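ATP-dependent RNA helicase HrpB (Escherichia coli, PDB 6EUD) catalyses the hydrolysis of ATP to ADP and phosphate and acts as a DEAH/RHA-type RNA helicase that binds single-stranded RNA. Local coordinates at residues V298-P303 with Q350-I355; L307-T312 with G543-D548; A425-A430 with K477-R482. One frame throughout, in Å; residues are numbered along the deposited sequence.

Contact 1: residues V298-P303 with Q350-I355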
loop_
_atom_site.group_PDB
_atom_site.type_symbol
_atom_site.label_atom_id
_atom_site.label_comp_id
_atom_site.label_asym_id
_atom_site.label_seq_id
_atom_site.Cartn_x
_atom_site.Cartn_y
_atom_site.Cartn_z
ATOM N N VAL A 298 -0.124 -1.041 14.301
ATOM C CA VAL A 298 -0.774 -0.403 13.149
ATOM C C VAL A 298 -1.329 -1.390 12.119
ATOM O O VAL A 298 -0.823 -2.505 11.956
ATOM C CB VAL A 298 0.192 0.576 12.400
ATOM C CG1 VAL A 298 0.494 1.787 13.256
ATOM C CG2 VAL A 298 1.480 -0.127 11.990
ATOM N N ALA A 299 -2.377 -0.945 11.428
ATOM C CA ALA A 299 -2.982 -1.665 10.308
ATOM C C ALA A 299 -2.083 -1.606 9.091
ATOM O O ALA A 299 -1.633 -0.537 8.703
ATOM C CB ALA A 299 -4.341 -1.084 9.983
ATOM N N ARG A 300 -1.804 -2.756 8.494
ATOM C CA ARG A 300 -0.971 -2.790 7.308
ATOM C C ARG A 300 -1.638 -3.565 6.161
ATOM O O ARG A 300 -2.001 -4.745 6.305
ATOM C CB ARG A 300 0.395 -3.392 7.630
ATOM C CG ARG A 300 1.215 -3.707 6.402
ATOM C CD ARG A 300 2.697 -3.600 6.695
ATOM N NE ARG A 300 3.074 -2.243 7.084
ATOM C CZ ARG A 300 4.306 -1.883 7.423
ATOM N NH1 ARG A 300 5.282 -2.780 7.431
ATOM N NH2 ARG A 300 4.559 -0.626 7.763
ATOM N N PHE A 301 -1.801 -2.886 5.028
ATOM C CA PHE A 301 -2.333 -3.519 3.837
ATOM C C PHE A 301 -1.239 -4.304 3.138
ATOM O O PHE A 301 -0.142 -3.787 2.927
ATOM C CB PHE A 301 -2.931 -2.481 2.894
ATOM C CG PHE A 301 -3.371 -3.043 1.576
ATOM C CD1 PHE A 301 -4.483 -3.871 1.495
ATOM C CD2 PHE A 301 -2.684 -2.743 0.416
ATOM C CE1 PHE A 301 -4.901 -4.393 0.281
ATOM C CE2 PHE A 301 -3.101 -3.270 -0.804
ATOM C CZ PHE A 301 -4.218 -4.089 -0.866
ATOM N N ASP A 302 -1.553 -5.552 2.793
ATOM C CA ASP A 302 -0.672 -6.431 2.026
ATOM C C ASP A 302 -1.203 -6.615 0.606
ATOM O O ASP A 302 -2.143 -7.374 0.392
ATOM C CB ASP A 302 -0.549 -7.791 2.731
ATOM C CG ASP A 302 0.467 -8.726 2.070
ATOM O OD1 ASP A 302 0.995 -8.401 0.979
ATOM O OD2 ASP A 302 0.719 -9.813 2.649
ATOM N N PRO A 303 -0.592 -5.937 -0.375
ATOM C CA PRO A 303 -1.068 -5.996 -1.766
ATOM C C PRO A 303 -1.048 -7.391 -2.362
ATOM O O PRO A 303 -1.794 -7.637 -3.294
ATOM C CB PRO A 303 -0.088 -5.091 -2.522
ATOM C CG PRO A 303 1.108 -5.036 -1.667
ATOM C CD PRO A 303 0.595 -5.086 -0.245
ATOM N N GLN A 350 9.455 10.542 11.452
ATOM C CA GLN A 350 8.022 10.813 11.499
ATOM C C GLN A 350 7.210 9.528 11.415
ATOM O O GLN A 350 7.707 8.507 10.938
ATOM C CB GLN A 350 7.610 11.751 10.349
ATOM C CG GLN A 350 8.353 13.088 10.307
ATOM C CD GLN A 350 8.071 13.944 11.541
ATOM O OE1 GLN A 350 6.983 13.865 12.131
ATOM N NE2 GLN A 350 9.050 14.773 11.937
ATOM N N SER A 351 5.961 9.579 11.866
ATOM C CA SER A 351 5.062 8.430 11.729
ATOM C C SER A 351 4.530 8.276 10.298
ATOM O O SER A 351 4.371 9.246 9.582
ATOM C CB SER A 351 3.889 8.559 12.690
ATOM O OG SER A 351 4.366 8.567 14.012
ATOM N N GLU A 352 4.263 7.043 9.906
ATOM C CA GLU A 352 3.714 6.734 8.604
ATOM C C GLU A 352 2.210 7.035 8.587
ATOM O O GLU A 352 1.464 6.485 9.388
ATOM C CB GLU A 352 3.974 5.268 8.279
ATOM C CG GLU A 352 4.029 4.922 6.801
ATOM C CD GLU A 352 4.433 3.473 6.601
ATOM O OE1 GLU A 352 4.471 2.737 7.615
ATOM O OE2 GLU A 352 4.711 3.073 5.449
ATOM N N PRO A 353 1.768 7.919 7.677
ATOM C CA PRO A 353 0.351 8.261 7.501
ATOM C C PRO A 353 -0.455 7.028 7.079
ATOM O O PRO A 353 0.099 6.174 6.381
ATOM C CB PRO A 353 0.368 9.303 6.366
ATOM C CG PRO A 353 1.770 9.790 6.280
ATOM C CD PRO A 353 2.636 8.637 6.726
ATOM N N GLU A 354 -1.722 6.942 7.473
ATOM C CA GLU A 354 -2.586 5.784 7.140
ATOM C C GLU A 354 -2.735 5.553 5.622
ATOM O O GLU A 354 -2.834 4.417 5.168
ATOM C CB GLU A 354 -3.975 5.967 7.789
ATOM C CG GLU A 354 -4.982 4.865 7.503
ATOM C CD GLU A 354 -6.366 5.127 8.115
ATOM O OE1 GLU A 354 -6.632 6.252 8.578
ATOM O OE2 GLU A 354 -7.202 4.200 8.134
ATOM N N ILE A 355 -2.705 6.623 4.835
ATOM C CA ILE A 355 -2.837 6.487 3.392
ATOM C C ILE A 355 -1.705 5.656 2.766
ATOM O O ILE A 355 -1.873 5.097 1.669
ATOM C CB ILE A 355 -2.910 7.882 2.690
ATOM C CG1 ILE A 355 -3.353 7.726 1.225
ATOM C CG2 ILE A 355 -1.581 8.653 2.834
ATOM C CD1 ILE A 355 -3.710 9.036 0.524
#

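Contact 2: residues L307-T312 with G543-D548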
loop_
_atom_site.group_PDB
_atom_site.type_symbol
_atom_site.label_atom_id
_atom_site.label_comp_id
_atom_site.label_asym_id
_atom_site.label_seq_id
_atom_site.Cartn_x
_atom_site.Cartn_y
_atom_site.Cartn_z
ATOM N N LEU A 307 -5.082 -8.432 2.034
ATOM C CA LEU A 307 -5.542 -8.408 3.421
ATOM C C LEU A 307 -4.902 -7.271 4.203
ATOM O O LEU A 307 -3.786 -6.834 3.915
ATOM C CB LEU A 307 -5.274 -9.743 4.119
ATOM C CG LEU A 307 -6.037 -10.936 3.536
ATOM C CD1 LEU A 307 -5.773 -12.187 4.373
ATOM C CD2 LEU A 307 -7.558 -10.656 3.422
ATOM N N THR A 308 -5.647 -6.764 5.173
ATOM C CA THR A 308 -5.104 -5.811 6.109
ATOM C C THR A 308 -4.853 -6.520 7.436
ATOM O O THR A 308 -5.733 -7.207 7.964
ATOM C CB THR A 308 -6.046 -4.613 6.308
ATOM O OG1 THR A 308 -6.300 -4.002 5.035
ATOM C CG2 THR A 308 -5.415 -3.568 7.265
ATOM N N ARG A 309 -3.639 -6.378 7.956
ATOM C CA ARG A 309 -3.277 -6.975 9.246
ATOM C C ARG A 309 -2.895 -5.907 10.260
ATOM O O ARG A 309 -2.590 -4.772 9.890
ATOM C CB ARG A 309 -2.132 -7.970 9.061
ATOM C CG ARG A 309 -1.067 -7.463 8.121
ATOM C CD ARG A 309 0.074 -8.436 8.026
ATOM N NE ARG A 309 1.028 -8.050 6.994
ATOM C CZ ARG A 309 2.333 -7.931 7.208
ATOM N NH1 ARG A 309 2.824 -8.167 8.415
ATOM N NH2 ARG A 309 3.148 -7.579 6.222
ATOM N N LEU A 310 -2.974 -6.270 11.539
ATOM C CA LEU A 310 -2.386 -5.481 12.614
ATOM C C LEU A 310 -0.961 -5.942 12.837
ATOM O O LEU A 310 -0.744 -7.072 13.254
ATOM C CB LEU A 310 -3.175 -5.616 13.912
ATOM C CG LEU A 310 -4.473 -4.828 13.956
ATOM C CD1 LEU A 310 -5.087 -4.886 15.346
ATOM C CD2 LEU A 310 -4.240 -3.388 13.524
ATOM N N ILE A 311 0.009 -5.083 12.534
ATOM C CA ILE A 311 1.396 -5.353 12.905
ATOM C C ILE A 311 1.848 -4.469 14.081
ATOM O O ILE A 311 1.230 -3.449 14.415
ATOM C CB ILE A 311 2.359 -5.155 11.726
ATOM C CG1 ILE A 311 2.577 -3.669 11.439
ATOM C CG2 ILE A 311 1.847 -5.874 10.500
ATOM C CD1 ILE A 311 3.737 -3.401 10.487
ATOM N N THR A 312 2.915 -4.903 14.730
ATOM C CA THR A 312 3.539 -4.120 15.767
ATOM C C THR A 312 4.852 -3.629 15.200
ATOM O O THR A 312 5.563 -4.379 14.524
ATOM C CB THR A 312 3.753 -4.935 17.056
ATOM O OG1 THR A 312 2.472 -5.317 17.577
ATOM C CG2 THR A 312 4.474 -4.102 18.102
ATOM N N GLY A 543 -1.693 -13.481 10.071
ATOM C CA GLY A 543 -0.708 -13.502 11.145
ATOM C C GLY A 543 0.326 -12.400 11.006
ATOM O O GLY A 543 0.439 -11.529 11.868
ATOM N N SER A 544 1.082 -12.447 9.916
ATOM C CA SER A 544 1.874 -11.303 9.486
ATOM C C SER A 544 2.374 -11.562 8.067
ATOM O O SER A 544 1.741 -12.306 7.321
ATOM C CB SER A 544 3.041 -11.033 10.440
ATOM O OG SER A 544 3.381 -9.655 10.445
ATOM N N ALA A 545 3.522 -10.972 7.726
ATOM C CA ALA A 545 4.070 -10.940 6.361
ATOM C C ALA A 545 3.952 -12.245 5.577
ATOM O O ALA A 545 3.861 -12.226 4.352
ATOM C CB ALA A 545 5.530 -10.510 6.412
ATOM N N SER A 546 3.969 -13.370 6.286
ATOM C CA SER A 546 3.757 -14.683 5.682
ATOM C C SER A 546 2.340 -14.803 5.110
ATOM O O SER A 546 1.363 -14.625 5.845
ATOM C CB SER A 546 4.016 -15.777 6.724
ATOM O OG SER A 546 3.283 -16.956 6.447
ATOM N N PRO A 547 2.213 -15.112 3.798
ATOM C CA PRO A 547 0.894 -15.203 3.148
ATOM C C PRO A 547 -0.002 -16.303 3.739
ATOM O O PRO A 547 -0.552 -17.121 2.998
ATOM C CB PRO A 547 1.243 -15.506 1.681
ATOM C CG PRO A 547 2.594 -16.120 1.728
ATOM C CD PRO A 547 3.305 -15.418 2.858
ATOM N N ASP A 548 -0.135 -16.300 5.066
ATOM C CA ASP A 548 -0.989 -17.222 5.802
ATOM C C ASP A 548 -1.896 -16.439 6.730
ATOM O O ASP A 548 -1.455 -15.497 7.391
ATOM C CB ASP A 548 -0.160 -18.229 6.600
ATOM C CG ASP A 548 0.225 -19.439 5.781
ATOM O OD1 ASP A 548 -0.445 -20.481 5.928
ATOM O OD2 ASP A 548 1.186 -19.353 4.986
#

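Contact 3: residues A425-A430 with K477-R482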
loop_
_atom_site.group_PDB
_atom_site.type_symbol
_atom_site.label_atom_id
_atom_site.label_comp_id
_atom_site.label_asym_id
_atom_site.label_seq_id
_atom_site.Cartn_x
_atom_site.Cartn_y
_atom_site.Cartn_z
ATOM N N ALA A 425 -20.267 -3.859 -4.004
ATOM C CA ALA A 425 -20.333 -4.709 -5.183
ATOM C C ALA A 425 -21.343 -5.839 -4.967
ATOM O O ALA A 425 -22.163 -6.144 -5.841
ATOM C CB ALA A 425 -18.951 -5.280 -5.500
ATOM N N MET A 426 -21.288 -6.446 -3.788
ATOM C CA MET A 426 -22.207 -7.515 -3.443
ATOM C C MET A 426 -23.660 -7.030 -3.499
ATOM O O MET A 426 -24.509 -7.664 -4.113
ATOM C CB MET A 426 -21.866 -8.062 -2.061
ATOM C CG MET A 426 -22.663 -9.285 -1.628
ATOM S SD MET A 426 -22.016 -9.873 -0.034
ATOM C CE MET A 426 -22.264 -8.387 0.950
ATOM N N LEU A 427 -23.928 -5.891 -2.878
ATOM C CA LEU A 427 -25.265 -5.338 -2.831
ATOM C C LEU A 427 -25.827 -5.056 -4.226
ATOM O O LEU A 427 -26.963 -5.427 -4.531
ATOM C CB LEU A 427 -25.267 -4.062 -1.989
ATOM C CG LEU A 427 -25.264 -4.354 -0.490
ATOM C CD1 LEU A 427 -24.799 -3.136 0.301
ATOM C CD2 LEU A 427 -26.653 -4.807 -0.044
ATOM N N VAL A 428 -25.006 -4.417 -5.059
ATOM C CA VAL A 428 -25.388 -3.985 -6.398
ATOM C C VAL A 428 -25.544 -5.189 -7.340
ATOM O O VAL A 428 -26.250 -5.123 -8.329
ATOM C CB VAL A 428 -24.335 -2.940 -6.944
ATOM C CG1 VAL A 428 -24.525 -2.623 -8.400
ATOM C CG2 VAL A 428 -24.428 -1.640 -6.171
ATOM N N SER A 429 -24.911 -6.307 -7.014
ATOM C CA SER A 429 -25.025 -7.509 -7.847
ATOM C C SER A 429 -26.305 -8.324 -7.548
ATOM O O SER A 429 -26.640 -9.259 -8.282
ATOM C CB SER A 429 -23.783 -8.402 -7.668
ATOM O OG SER A 429 -23.791 -9.085 -6.417
ATOM N N ALA A 430 -27.005 -7.981 -6.472
ATOM C CA ALA A 430 -28.282 -8.613 -6.173
ATOM C C ALA A 430 -29.256 -8.408 -7.342
ATOM O O ALA A 430 -29.436 -7.289 -7.816
ATOM C CB ALA A 430 -28.860 -8.057 -4.874
ATOM N N LYS A 477 -31.958 1.277 1.844
ATOM C CA LYS A 477 -32.482 2.593 1.485
ATOM C C LYS A 477 -31.574 3.214 0.426
ATOM O O LYS A 477 -32.028 3.633 -0.637
ATOM C CB LYS A 477 -32.590 3.484 2.710
ATOM C CG LYS A 477 -33.395 4.734 2.496
ATOM C CD LYS A 477 -33.847 5.311 3.824
ATOM C CE LYS A 477 -34.744 6.522 3.637
ATOM N NZ LYS A 477 -33.999 7.617 2.971
ATOM N N ARG A 478 -30.277 3.224 0.700
ATOM C CA ARG A 478 -29.308 3.738 -0.258
ATOM C C ARG A 478 -29.389 2.962 -1.574
ATOM O O ARG A 478 -29.293 3.541 -2.656
ATOM C CB ARG A 478 -27.893 3.678 0.323
ATOM C CG ARG A 478 -27.718 4.513 1.588
ATOM C CD ARG A 478 -26.266 4.558 2.050
ATOM N NE ARG A 478 -25.430 5.391 1.188
ATOM C CZ ARG A 478 -25.012 6.611 1.507
ATOM N NH1 ARG A 478 -25.348 7.147 2.672
ATOM N NH2 ARG A 478 -24.252 7.296 0.664
ATOM N N LEU A 479 -29.591 1.654 -1.482
ATOM C CA LEU A 479 -29.702 0.826 -2.674
ATOM C C LEU A 479 -31.047 1.024 -3.409
ATOM O O LEU A 479 -31.206 0.596 -4.561
ATOM C CB LEU A 479 -29.512 -0.628 -2.282
ATOM C CG LEU A 479 -29.342 -1.633 -3.406
ATOM C CD1 LEU A 479 -28.014 -1.426 -4.105
ATOM C CD2 LEU A 479 -29.483 -3.038 -2.840
ATOM N N ASN A 480 -31.992 1.692 -2.740
ATOM C CA ASN A 480 -33.355 1.944 -3.252
ATOM C C ASN A 480 -34.161 0.668 -3.445
ATOM O O ASN A 480 -34.827 0.464 -4.465
ATOM C CB ASN A 480 -33.329 2.721 -4.571
ATOM C CG ASN A 480 -34.540 3.589 -4.736
ATOM O OD1 ASN A 480 -35.023 4.168 -3.763
ATOM N ND2 ASN A 480 -35.048 3.692 -5.958
ATOM N N VAL A 481 -34.091 -0.185 -2.441
ATOM C CA VAL A 481 -34.737 -1.475 -2.471
ATOM C C VAL A 481 -35.411 -1.667 -1.130
ATOM O O VAL A 481 -34.881 -1.257 -0.108
ATOM C CB VAL A 481 -33.723 -2.601 -2.775
ATOM C CG1 VAL A 481 -34.351 -3.972 -2.556
ATOM C CG2 VAL A 481 -33.203 -2.453 -4.217
ATOM N N ARG A 482 -36.610 -2.232 -1.139
ATOM C CA ARG A 482 -37.351 -2.425 0.099
ATOM C C ARG A 482 -38.327 -3.576 -0.040
ATOM O O ARG A 482 -38.908 -3.756 -1.104
ATOM C CB ARG A 482 -38.099 -1.150 0.478
ATOM C CG ARG A 482 -38.522 -1.087 1.930
ATOM C CD ARG A 482 -39.179 0.233 2.260
ATOM N NE ARG A 482 -40.525 0.334 1.702
ATOM C CZ ARG A 482 -41.254 1.445 1.715
ATOM N NH1 ARG A 482 -40.760 2.562 2.246
ATOM N NH2 ARG A 482 -42.470 1.444 1.201
#

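Contact 1: residues V298-P303 with Q350-I355
A salt bridge between Glu352 and Arg300 joins the loop 350-355 to the strand end at 298-303. Near the start of the loop, Ser351 OG is hydrogen-bonded to Ser316 OG. Glu352 follows and makes the contact itself. Its CB points toward the strand and its chain runs out extended beyond CG, so that the carboxylate is delivered end-on and OE1 lies 3.4 Å from Arg300 NH2. OE1 meets the edge of the guanidinium, near its plane, while the two flat groups stand almost perpendicular, 84° apart. Only one oxygen is thus presented to one nitrogen, in a long single-point ion pair rather than a two-pronged one. On the other side, a bend at chi3 (-62°) brings the arginine head round to the loop, and its chain also packs on Ile311 and Gln313 of strand 307-314. Pro353 then touches Arg131 and Asp382, and Glu354 OE1 takes a hydrogen bond from the backbone N of Leu133. Ile355 is buried against the same helix, 133-145, of the ATP-binding domain. Strand 287-302, which carries Arg300, pairs antiparallel with 307-314 in the second RecA-like domain; the pair is consistent with the beta-hairpin that DEAH/RHA helicases carry on this domain.

Contact 2: residues L307-T312 with G543-D548
Ser544 OG approaches Arg309 NH1 to 2.6 Å, the shortest polar approach between the strand 307-312 and the loop 543-548. The same NH1 lies 3.0 Å from Ala545 N, but both are donors, so no bond joins them. The guanidinium lies with one face over the Ser544-Ala545 peptide, Ala545 N and Ser544 C both standing off that face toward its rim. Further back, Arg309 CD rests 3.7 Å from Ser544 CA; at the far end NH2 comes to 3.8 Å from Ala545 CB. Arg309 reaches this far because CG sits between the backbone N and the carbonyl carbon (chi1 42°) and the chain then runs extended to NE. Ile311 CG2 adds a looser touch, 4.1 Å from Ser544 OG. With a leucine in place of Arg309, the Ser544-Ala545 peptide would probably lose its flat cover and Ser544 OG its cationic neighbour. Gln542 touches the Arg309 side chain and gives a hydrogen bond from NE2 to Ser544 O. Strand 307-314 pairs antiparallel with strand 287-302 in the same sheet, while the loop connects strands 534-542 and 548-552 of the sheet that follows the helical region, a sheet consistent with the OB-fold of DEAH/RHA helicases.

Contact 3: residues A425-A430 with K477-R482
Leu479, at the C-terminal end of helix 466-479, supplies all of the touching from its side and sets its two methyls against Leu427 and Val428 of helix 421-429. The apolar contacts are the main ones. Leu479 CD1 meets Val428 CG2 at 4.1 Å, the two branched chains crossing at a slant, and Leu479 CD2 lies 4.4 Å from Leu427 CD2. Placing CG opposite the backbone N (chi1 -169°) directs the forked end of Leu479 to the other helix. A further approach is mixed in kind: Leu479 CD2 sits 3.9 Å from Leu427 O, a methyl resting on a carbonyl near the end of the helix. That oxygen is already engaged within its own segment, accepting Ala430 N at 3.2 Å.

Hydrogen bonds run within each segment and shape the two helix ends. Ser429 OG donates to Met426 O over 2.8 Å, meeting the carbonyl at a C=O...donor angle of 120° and tilted 28° from its plane; Ser429 N adds a weak bond to the same oxygen. In the other segment Asn480 leaves the helix with positive phi in a Schellman motif, its N bonded to Lys477 O at 2.9 Å.

Around the pair, Leu427 also packs on Ala439 of helix 433-447 and Leu417 of helix 409-417, and Val481 touches Asp433 and Ala436 of helix 433-447. The contact lies in the helical region beyond the second RecA-like domain. With no hydrogen bond or charge pair crossing between the segments, the two helix ends are held together here by dispersion and exclusion of water, which rest on proximity of methyl groups rather than on any directional bond.

How the contacts relate
From the N terminus, the chain passes 298-303 and turns directly into 307-312, neighbouring strands of one sheet: Arg300 N lies 2.6 Å from Arg309 O, a probable hydrogen bond, so contacts 1 and 2 touch. Contact 1 closes first, at 350-355, a loop of 46 residues within the helicase C-terminal region. Contact 3 opens later at 425-430 and closes at 477-482, joining two helices. Only at 543-548 does contact 2 close, so contact 3 is nested within its long loop, whereas contacts 1 and 2 cross. Contact 3 lies apart, its centre about 31 Å from that of contact 1, while contact 2 ties the second RecA-like domain to the later sheet.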